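Local coordinates for nucleoside hydrolase, putative (Trypanosoma brucei, PDB 3FZ0), which belongs to the nucleoside hydrolase family and carries a calcium ion bound by a cluster of mainly aspartate ligands, at residues 18-23 / 54-59; 244-249 / 353-358. The protein carries 2 engineered substitutions. One frame throughout, in Å; residues are numbered along the deposited sequence.

In the fold
Both contacts are small, apolar and largely buried, and their centres lie about 10 Å apart on the same side of the chain's centre. Contact 1 is the deeper, about 12 Å from that centre against about 18 Å for contact 2. It joins helices 17-27 and 46-60, which follow neighbouring parallel strands of the main sheet, and one of its segments also carries a calcium ligand. Contact 2 joins helices 241-249 and 345-356 farther out, where Val356 is partly exposed. They share no helix, but they touch: Ala20 packs on Leu249, Ile21 on Ile246 and Ile355, and Leu59 on Phe245, so the four helices pack together in one region.

Contact 1: residues 18-23 / 54-59; sequences DDAIAI and GKLLDL. With CA (calcium ion), chain G.
Leu56 of helix 46-60 reaches over to Ala20 and Ile23 of helix 17-27, joining the helices of two successive beta-alpha-beta crossovers. Helix 17-27 links the parallel strands 6-13 and 32-39, and helix 46-60 leads from strand 32-39 to strand 66-68.

The apolar contact rests on one methyl group. Leu56 turns CG away from its own backbone N (chi1 175°), and with chi2 at 63° its CD2 comes to lie 3.9 Å from Ile23 CG2 and 4.0 Å from Ala20 CA. Ile23 offers its beta-branch, and the two side chains cross obliquely; Ala20 adds its CB 4.2 Å from Leu56 CD2. The small alanine side chain fits the nearest backbone approach, 7.1 Å between Ala20 CA and Leu56 CA. All three residues are buried, yet only 134 Å² is covered in total.

Metal coordination occupies a different face of helix 17-27. Asp19 grips the calcium ion with both carboxylate oxygens, and Asp14, Asp283 and the carbonyl oxygen of Leu134 bind it too, alongside three waters. Hydrogen bonds from Gly16 N to OD1 and between Thr13 OG1 and OD2 help fix the turn of this carboxylate. Asp18 acts from the second shell: its OD1 accepts a hydrogen bond of 2.6 Å from a water that is itself 2.5 Å from the calcium ion.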
ATOM      1  N   ASP B  18      -5.671  31.753   6.982  1.00 63.95           N
ATOM      2  CA  ASP B  18      -6.723  31.704   5.949  1.00 63.16           C
ATOM      3  C   ASP B  18      -8.076  31.187   6.460  1.00 62.54           C
ATOM      4  O   ASP B  18      -9.129  31.594   5.978  1.00 63.08           O
ATOM      5  CB  ASP B  18      -6.234  31.055   4.636  1.00 63.24           C
ATOM      6  CG  ASP B  18      -6.004  29.549   4.757  1.00 64.60           C
ATOM      7  OD1 ASP B  18      -5.289  29.112   5.703  1.00 64.39           O
ATOM      8  OD2 ASP B  18      -6.578  28.811   3.892  1.00 63.84           O
ATOM      9  N   ASP B  19      -8.063  30.351   7.488  1.00 62.04           N
ATOM     10  CA  ASP B  19      -9.308  30.034   8.200  1.00 61.51           C
ATOM     11  C   ASP B  19      -9.986  31.286   8.793  1.00 61.28           C
ATOM     12  O   ASP B  19     -11.216  31.428   8.757  1.00 61.72           O
ATOM     13  CB  ASP B  19      -9.046  29.035   9.320  1.00 61.44           C
ATOM     14  CG  ASP B  19      -8.428  27.751   8.825  1.00 62.88           C
ATOM     15  OD1 ASP B  19      -7.209  27.708   8.587  1.00 65.58           O
ATOM     16  OD2 ASP B  19      -9.156  26.743   8.669  1.00 63.30           O
ATOM     17  N   ALA B  20      -9.194  32.181   9.375  1.00 60.70           N
ATOM     18  CA  ALA B  20      -9.744  33.406   9.951  1.00 60.64           C
ATOM     19  C   ALA B  20     -10.379  34.283   8.877  1.00 60.48           C
ATOM     20  O   ALA B  20     -11.492  34.738   9.085  1.00 60.99           O
ATOM     21  CB  ALA B  20      -8.694  34.179  10.743  1.00 60.42           C
ATOM     22  N   ILE B  21      -9.683  34.520   7.754  1.00 59.99           N
ATOM     23  CA  ILE B  21     -10.243  35.288   6.628  1.00 59.89           C
ATOM     24  C   ILE B  21     -11.545  34.618   6.129  1.00 60.17           C
ATOM     25  O   ILE B  21     -12.530  35.299   5.838  1.00 60.13           O
ATOM     26  CB  ILE B  21      -9.240  35.412   5.419  1.00 60.16           C
ATOM     27  CG1 ILE B  21      -7.953  36.134   5.847  1.00 59.32           C
ATOM     28  CG2 ILE B  21      -9.922  36.111   4.185  1.00 58.85           C
ATOM     29  CD1 ILE B  21      -8.148  37.556   6.360  1.00 57.73           C
ATOM     30  N   ALA B  22     -11.539  33.290   6.031  1.00 59.82           N
ATOM     31  CA  ALA B  22     -12.752  32.561   5.600  1.00 60.21           C
ATOM     32  C   ALA B  22     -13.956  32.773   6.544  1.00 60.41           C
ATOM     33  O   ALA B  22     -15.098  32.992   6.091  1.00 60.10           O
ATOM     34  CB  ALA B  22     -12.460  31.069   5.438  1.00 59.57           C
ATOM     35  N   ILE B  23     -13.699  32.700   7.855  1.00 60.30           N
ATOM     36  CA  ILE B  23     -14.770  32.888   8.840  1.00 59.87           C
ATOM     37  C   ILE B  23     -15.244  34.347   8.802  1.00 60.49           C
ATOM     38  O   ILE B  23     -16.440  34.610   8.901  1.00 61.33           O
ATOM     39  CB  ILE B  23     -14.338  32.421  10.270  1.00 59.55           C
ATOM     40  CG1 ILE B  23     -14.053  30.906  10.255  1.00 59.17           C
ATOM     41  CG2 ILE B  23     -15.401  32.750  11.291  1.00 57.04           C
ATOM     42  CD1 ILE B  23     -13.148  30.388  11.366  1.00 59.07           C
ATOM     43  N   GLY B  54     -11.412  32.216  19.647  1.00 60.20           N
ATOM     44  CA  GLY B  54     -11.800  33.127  20.696  1.00 60.22           C
ATOM     45  C   GLY B  54     -11.354  34.535  20.429  1.00 60.99           C
ATOM     46  O   GLY B  54     -12.132  35.476  20.652  1.00 61.57           O
ATOM     47  N   LYS B  55     -10.112  34.706  19.955  1.00 61.33           N
ATOM     48  CA  LYS B  55      -9.596  36.051  19.601  1.00 61.17           C
ATOM     49  C   LYS B  55     -10.335  36.612  18.398  1.00 61.69           C
ATOM     50  O   LYS B  55     -10.657  37.804  18.384  1.00 62.00           O
ATOM     51  CB  LYS B  55      -8.082  36.043  19.348  1.00 60.94           C
ATOM     52  CG  LYS B  55      -7.252  35.679  20.589  1.00 60.82           C
ATOM     53  CD  LYS B  55      -5.828  35.308  20.241  1.00 60.02           C
ATOM     54  CE  LYS B  55      -5.026  35.097  21.498  1.00 58.32           C
ATOM     55  NZ  LYS B  55      -3.582  35.012  21.241  1.00 56.83           N
ATOM     56  N   LEU B  56     -10.627  35.759  17.404  1.00 61.57           N
ATOM     57  CA  LEU B  56     -11.416  36.213  16.249  1.00 61.77           C
ATOM     58  C   LEU B  56     -12.857  36.633  16.625  1.00 61.94           C
ATOM     59  O   LEU B  56     -13.338  37.655  16.158  1.00 62.22           O
ATOM     60  CB  LEU B  56     -11.434  35.143  15.158  1.00 61.60           C
ATOM     61  CG  LEU B  56     -12.306  35.392  13.915  1.00 62.52           C
ATOM     62  CD1 LEU B  56     -11.834  36.623  13.131  1.00 60.63           C
ATOM     63  CD2 LEU B  56     -12.249  34.127  13.026  1.00 62.02           C
ATOM     64  N   LEU B  57     -13.532  35.874  17.494  1.00 61.57           N
ATOM     65  CA  LEU B  57     -14.883  36.256  17.902  1.00 61.29           C
ATOM     66  C   LEU B  57     -14.938  37.479  18.848  1.00 61.78           C
ATOM     67  O   LEU B  57     -15.935  38.220  18.839  1.00 62.17           O
ATOM     68  CB  LEU B  57     -15.642  35.068  18.493  1.00 60.87           C
ATOM     69  CG  LEU B  57     -15.763  33.834  17.591  1.00 60.74           C
ATOM     70  CD1 LEU B  57     -16.455  32.690  18.311  1.00 58.58           C
ATOM     71  CD2 LEU B  57     -16.424  34.129  16.235  1.00 58.98           C
ATOM     72  N   ASP B  58     -13.897  37.689  19.662  1.00 61.76           N
ATOM     73  CA  ASP B  58     -13.740  38.956  20.404  1.00 62.08           C
ATOM     74  C   ASP B  58     -13.846  40.155  19.471  1.00 61.97           C
ATOM     75  O   ASP B  58     -14.611  41.083  19.736  1.00 61.90           O
ATOM     76  CB  ASP B  58     -12.384  39.017  21.124  1.00 62.02           C
ATOM     77  CG  ASP B  58     -12.336  38.151  22.366  1.00 63.10           C
ATOM     78  OD1 ASP B  58     -13.421  37.783  22.907  1.00 63.08           O
ATOM     79  OD2 ASP B  58     -11.211  37.869  22.825  1.00 64.48           O
ATOM     80  N   LEU B  59     -13.091  40.107  18.371  1.00 62.23           N
ATOM     81  CA  LEU B  59     -13.090  41.162  17.376  1.00 62.44           C
ATOM     82  C   LEU B  59     -14.521  41.551  16.967  1.00 62.98           C
ATOM     83  O   LEU B  59     -14.850  42.717  16.907  1.00 62.99           O
ATOM     84  CB  LEU B  59     -12.257  40.730  16.177  1.00 62.24           C
ATOM     85  CG  LEU B  59     -11.891  41.801  15.144  1.00 62.92           C
ATOM     86  CD1 LEU B  59     -10.988  42.890  15.789  1.00 62.86           C
ATOM     87  CD2 LEU B  59     -11.218  41.191  13.929  1.00 61.84           C
TER
HETATM   88 CA    CA G 400      -7.474  25.515   7.252  1.00 62.36          CA
HETATM   89  O   HOH W   1      -5.402  26.652   6.615  1.00 28.67           O
HETATM   90  O   HOH W   2      -7.253  24.754   5.097  1.00 33.86           O
HETATM   91  O   HOH W   3      -5.713  23.470   7.284  1.00 45.13           O

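Contact 2: residues 244-249 / 353-358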
ATOM      1  N   GLU B 244      -6.751  46.373  10.832  1.00 62.44           N
ATOM      2  CA  GLU B 244      -5.665  46.232  11.820  1.00 62.97           C
ATOM      3  C   GLU B 244      -5.422  44.756  12.167  1.00 62.66           C
ATOM      4  O   GLU B 244      -4.285  44.275  12.131  1.00 62.54           O
ATOM      5  CB  GLU B 244      -5.954  47.034  13.083  1.00 62.97           C
ATOM      6  CG  GLU B 244      -4.998  46.715  14.208  1.00 63.71           C
ATOM      7  CD  GLU B 244      -5.239  47.557  15.426  1.00 65.15           C
ATOM      8  OE1 GLU B 244      -4.745  47.145  16.494  1.00 68.04           O
ATOM      9  OE2 GLU B 244      -5.906  48.623  15.331  1.00 67.30           O
ATOM     10  N   PHE B 245      -6.513  44.055  12.453  1.00 61.81           N
ATOM     11  CA  PHE B 245      -6.474  42.643  12.769  1.00 61.71           C
ATOM     12  C   PHE B 245      -5.910  41.814  11.608  1.00 61.78           C
ATOM     13  O   PHE B 245      -5.064  40.960  11.834  1.00 61.69           O
ATOM     14  CB  PHE B 245      -7.876  42.156  13.203  1.00 61.19           C
ATOM     15  CG  PHE B 245      -7.955  40.675  13.501  1.00 61.48           C
ATOM     16  CD1 PHE B 245      -7.793  40.205  14.792  1.00 61.64           C
ATOM     17  CD2 PHE B 245      -8.235  39.757  12.494  1.00 60.12           C
ATOM     18  CE1 PHE B 245      -7.893  38.832  15.075  1.00 61.47           C
ATOM     19  CE2 PHE B 245      -8.335  38.381  12.767  1.00 60.38           C
ATOM     20  CZ  PHE B 245      -8.169  37.922  14.043  1.00 60.18           C
ATOM     21  N   ILE B 246      -6.382  42.060  10.382  1.00 61.69           N
ATOM     22  CA  ILE B 246      -5.870  41.355   9.215  1.00 61.59           C
ATOM     23  C   ILE B 246      -4.383  41.640   9.030  1.00 62.24           C
ATOM     24  O   ILE B 246      -3.615  40.715   8.835  1.00 62.57           O
ATOM     25  CB  ILE B 246      -6.717  41.611   7.906  1.00 61.87           C
ATOM     26  CG1 ILE B 246      -8.158  41.078   8.100  1.00 60.44           C
ATOM     27  CG2 ILE B 246      -6.011  40.999   6.627  1.00 60.83           C
ATOM     28  CD1 ILE B 246      -9.105  41.407   6.970  1.00 60.79           C
ATOM     29  N   GLU B 247      -3.958  42.889   9.166  1.00 62.78           N
ATOM     30  CA  GLU B 247      -2.515  43.187   9.075  1.00 63.89           C
ATOM     31  C   GLU B 247      -1.682  42.384  10.081  1.00 64.01           C
ATOM     32  O   GLU B 247      -0.609  41.881   9.727  1.00 64.66           O
ATOM     33  CB  GLU B 247      -2.185  44.690   9.163  1.00 63.23           C
ATOM     34  CG  GLU B 247      -0.782  45.018   8.728  1.00 63.56           C
ATOM     35  CD  GLU B 247      -0.383  46.486   8.922  1.00 65.15           C
ATOM     36  OE1 GLU B 247       0.657  46.873   8.373  1.00 66.91           O
ATOM     37  OE2 GLU B 247      -1.085  47.266   9.616  1.00 67.79           O
ATOM     38  N   LYS B 248      -2.173  42.261  11.311  1.00 63.90           N
ATOM     39  CA  LYS B 248      -1.446  41.539  12.349  1.00 64.14           C
ATOM     40  C   LYS B 248      -1.464  40.025  12.117  1.00 64.28           C
ATOM     41  O   LYS B 248      -0.473  39.335  12.358  1.00 63.91           O
ATOM     42  CB  LYS B 248      -2.020  41.868  13.728  1.00 64.23           C
ATOM     43  CG  LYS B 248      -1.590  43.217  14.321  1.00 64.35           C
ATOM     44  CD  LYS B 248      -2.358  43.420  15.612  1.00 65.66           C
ATOM     45  CE  LYS B 248      -2.181  44.776  16.190  1.00 67.79           C
ATOM     46  NZ  LYS B 248      -2.982  44.848  17.431  1.00 68.09           N
ATOM     47  N   LEU B 249      -2.605  39.522  11.651  1.00 64.34           N
ATOM     48  CA  LEU B 249      -2.788  38.099  11.368  1.00 64.35           C
ATOM     49  C   LEU B 249      -1.857  37.563  10.286  1.00 64.53           C
ATOM     50  O   LEU B 249      -1.386  36.440  10.388  1.00 64.45           O
ATOM     51  CB  LEU B 249      -4.218  37.869  10.938  1.00 64.18           C
ATOM     52  CG  LEU B 249      -4.664  36.462  10.664  1.00 64.63           C
ATOM     53  CD1 LEU B 249      -4.744  35.619  11.954  1.00 64.20           C
ATOM     54  CD2 LEU B 249      -5.999  36.566   9.970  1.00 65.54           C
ATOM     55  N   ARG B 353     -13.048  42.506  -0.005  1.00 62.51           N
ATOM     56  CA  ARG B 353     -13.308  43.927   0.145  1.00 64.07           C
ATOM     57  C   ARG B 353     -14.454  44.125   1.152  1.00 63.10           C
ATOM     58  O   ARG B 353     -14.379  44.990   2.021  1.00 63.54           O
ATOM     59  CB  ARG B 353     -13.639  44.576  -1.217  1.00 63.57           C
ATOM     60  CG  ARG B 353     -12.730  45.755  -1.643  1.00 65.63           C
ATOM     61  CD  ARG B 353     -13.156  46.471  -2.985  1.00 67.51           C
ATOM     62  NE  ARG B 353     -13.435  45.526  -4.078  1.00 75.39           N
ATOM     63  CZ  ARG B 353     -12.571  45.167  -5.038  1.00 77.32           C
ATOM     64  NH1 ARG B 353     -11.347  45.701  -5.107  1.00 77.96           N
ATOM     65  NH2 ARG B 353     -12.945  44.260  -5.950  1.00 78.46           N
ATOM     66  N   ASP B 354     -15.474  43.287   1.070  1.00 62.56           N
ATOM     67  CA  ASP B 354     -16.639  43.407   1.938  1.00 62.47           C
ATOM     68  C   ASP B 354     -16.328  43.123   3.407  1.00 62.21           C
ATOM     69  O   ASP B 354     -16.980  43.703   4.296  1.00 62.56           O
ATOM     70  CB  ASP B 354     -17.816  42.568   1.435  1.00 61.90           C
ATOM     71  CG  ASP B 354     -18.486  43.185   0.220  1.00 63.78           C
ATOM     72  OD1 ASP B 354     -19.274  42.477  -0.431  1.00 66.81           O
ATOM     73  OD2 ASP B 354     -18.222  44.372  -0.117  1.00 63.96           O
ATOM     74  N   ILE B 355     -15.320  42.292   3.669  1.00 61.42           N
ATOM     75  CA  ILE B 355     -14.884  42.090   5.046  1.00 61.18           C
ATOM     76  C   ILE B 355     -14.491  43.413   5.727  1.00 61.37           C
ATOM     77  O   ILE B 355     -14.930  43.681   6.846  1.00 61.17           O
ATOM     78  CB  ILE B 355     -13.715  41.091   5.152  1.00 61.05           C
ATOM     79  CG1 ILE B 355     -14.141  39.723   4.659  1.00 60.43           C
ATOM     80  CG2 ILE B 355     -13.177  41.019   6.589  1.00 60.35           C
ATOM     81  CD1 ILE B 355     -12.985  38.743   4.465  1.00 60.02           C
ATOM     82  N   VAL B 356     -13.678  44.237   5.057  1.00 61.62           N
ATOM     83  CA  VAL B 356     -13.127  45.424   5.721  1.00 61.79           C
ATOM     84  C   VAL B 356     -14.117  46.588   5.785  1.00 62.21           C
ATOM     85  O   VAL B 356     -13.862  47.611   6.450  1.00 62.57           O
ATOM     86  CB  VAL B 356     -11.730  45.831   5.165  1.00 61.65           C
ATOM     87  CG1 VAL B 356     -10.733  44.703   5.334  1.00 60.66           C
ATOM     88  CG2 VAL B 356     -11.796  46.288   3.691  1.00 61.19           C
ATOM     89  N   GLU B 357     -15.243  46.434   5.088  1.00 62.80           N
ATOM     90  CA  GLU B 357     -16.267  47.486   4.993  1.00 63.63           C
ATOM     91  C   GLU B 357     -17.507  47.143   5.849  1.00 63.16           C
ATOM     92  O   GLU B 357     -18.540  47.811   5.804  1.00 63.00           O
ATOM     93  CB  GLU B 357     -16.682  47.713   3.534  1.00 63.16           C
ATOM     94  CG  GLU B 357     -15.639  48.308   2.609  1.00 64.86           C
ATOM     95  CD  GLU B 357     -16.184  48.415   1.188  1.00 65.59           C
ATOM     96  OE1 GLU B 357     -17.213  47.768   0.936  1.00 68.69           O
ATOM     97  OE2 GLU B 357     -15.630  49.150   0.336  1.00 67.35           O
ATOM     98  N   TYR B 358     -17.404  46.084   6.624  1.00 63.08           N
ATOM     99  CA  TYR B 358     -18.552  45.574   7.350  1.00 63.17           C
ATOM    100  C   TYR B 358     -18.937  46.472   8.542  1.00 63.78           C
ATOM    101  O   TYR B 358     -18.093  46.855   9.363  1.00 63.73           O
ATOM    102  CB  TYR B 358     -18.260  44.161   7.840  1.00 62.60           C
ATOM    103  CG  TYR B 358     -19.329  43.519   8.706  1.00 62.22           C
ATOM    104  CD1 TYR B 358     -20.542  43.098   8.152  1.00 62.53           C
ATOM    105  CD2 TYR B 358     -19.129  43.310  10.070  1.00 61.42           C
ATOM    106  CE1 TYR B 358     -21.520  42.505   8.917  1.00 61.29           C
ATOM    107  CE2 TYR B 358     -20.116  42.710  10.868  1.00 62.03           C
ATOM    108  CZ  TYR B 358     -21.308  42.292  10.271  1.00 63.18           C
ATOM    109  OH  TYR B 358     -22.292  41.674  11.032  1.00 62.86           O
TER
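A compact apolar contact between helices 241-249 and 345-356 brings Ile246 against Ile355 and Val356, on the outer side of the helices that follow the first strands of the main sheet. The segments are far apart in sequence, and the smallest CA separation is wide, 9.0 Å between Ile246 CA and Val356 CA, so side-chain ends must bridge the gap.

Ile246 does most of the reaching. Its CG1 lies beside the backbone N (chi1 -63°) and the chain then runs extended (chi2 173°), which carries CD1 outward to face two methyl groups of 353-358. CD1 is 4.0 Å from Val356 CG1 and 4.1 Å from Ile355 CG2. The Ile246 and Val356 side chains meet at about a right angle, with the CD1 end of Ile246 against the CG1 branch of Val356; the two segments bury 78 Å² in all. Ile21 and Met24 of helix 17-27 also pack on Ile246, and Met24 touches Ile355 as well, so a third helix borders the junction.

Charged side chains of 244-249 find partners elsewhere. Lys248 NZ forms a 3.0 Å salt bridge with Glu244 OE1, one turn back on the same helix, using the anti lone pair of that oxygen; Glu247 pairs with Arg227. Across the contact itself only methyl groups meet, which implies cohesion by dispersion and the burial of apolar surface, not by directional bonds.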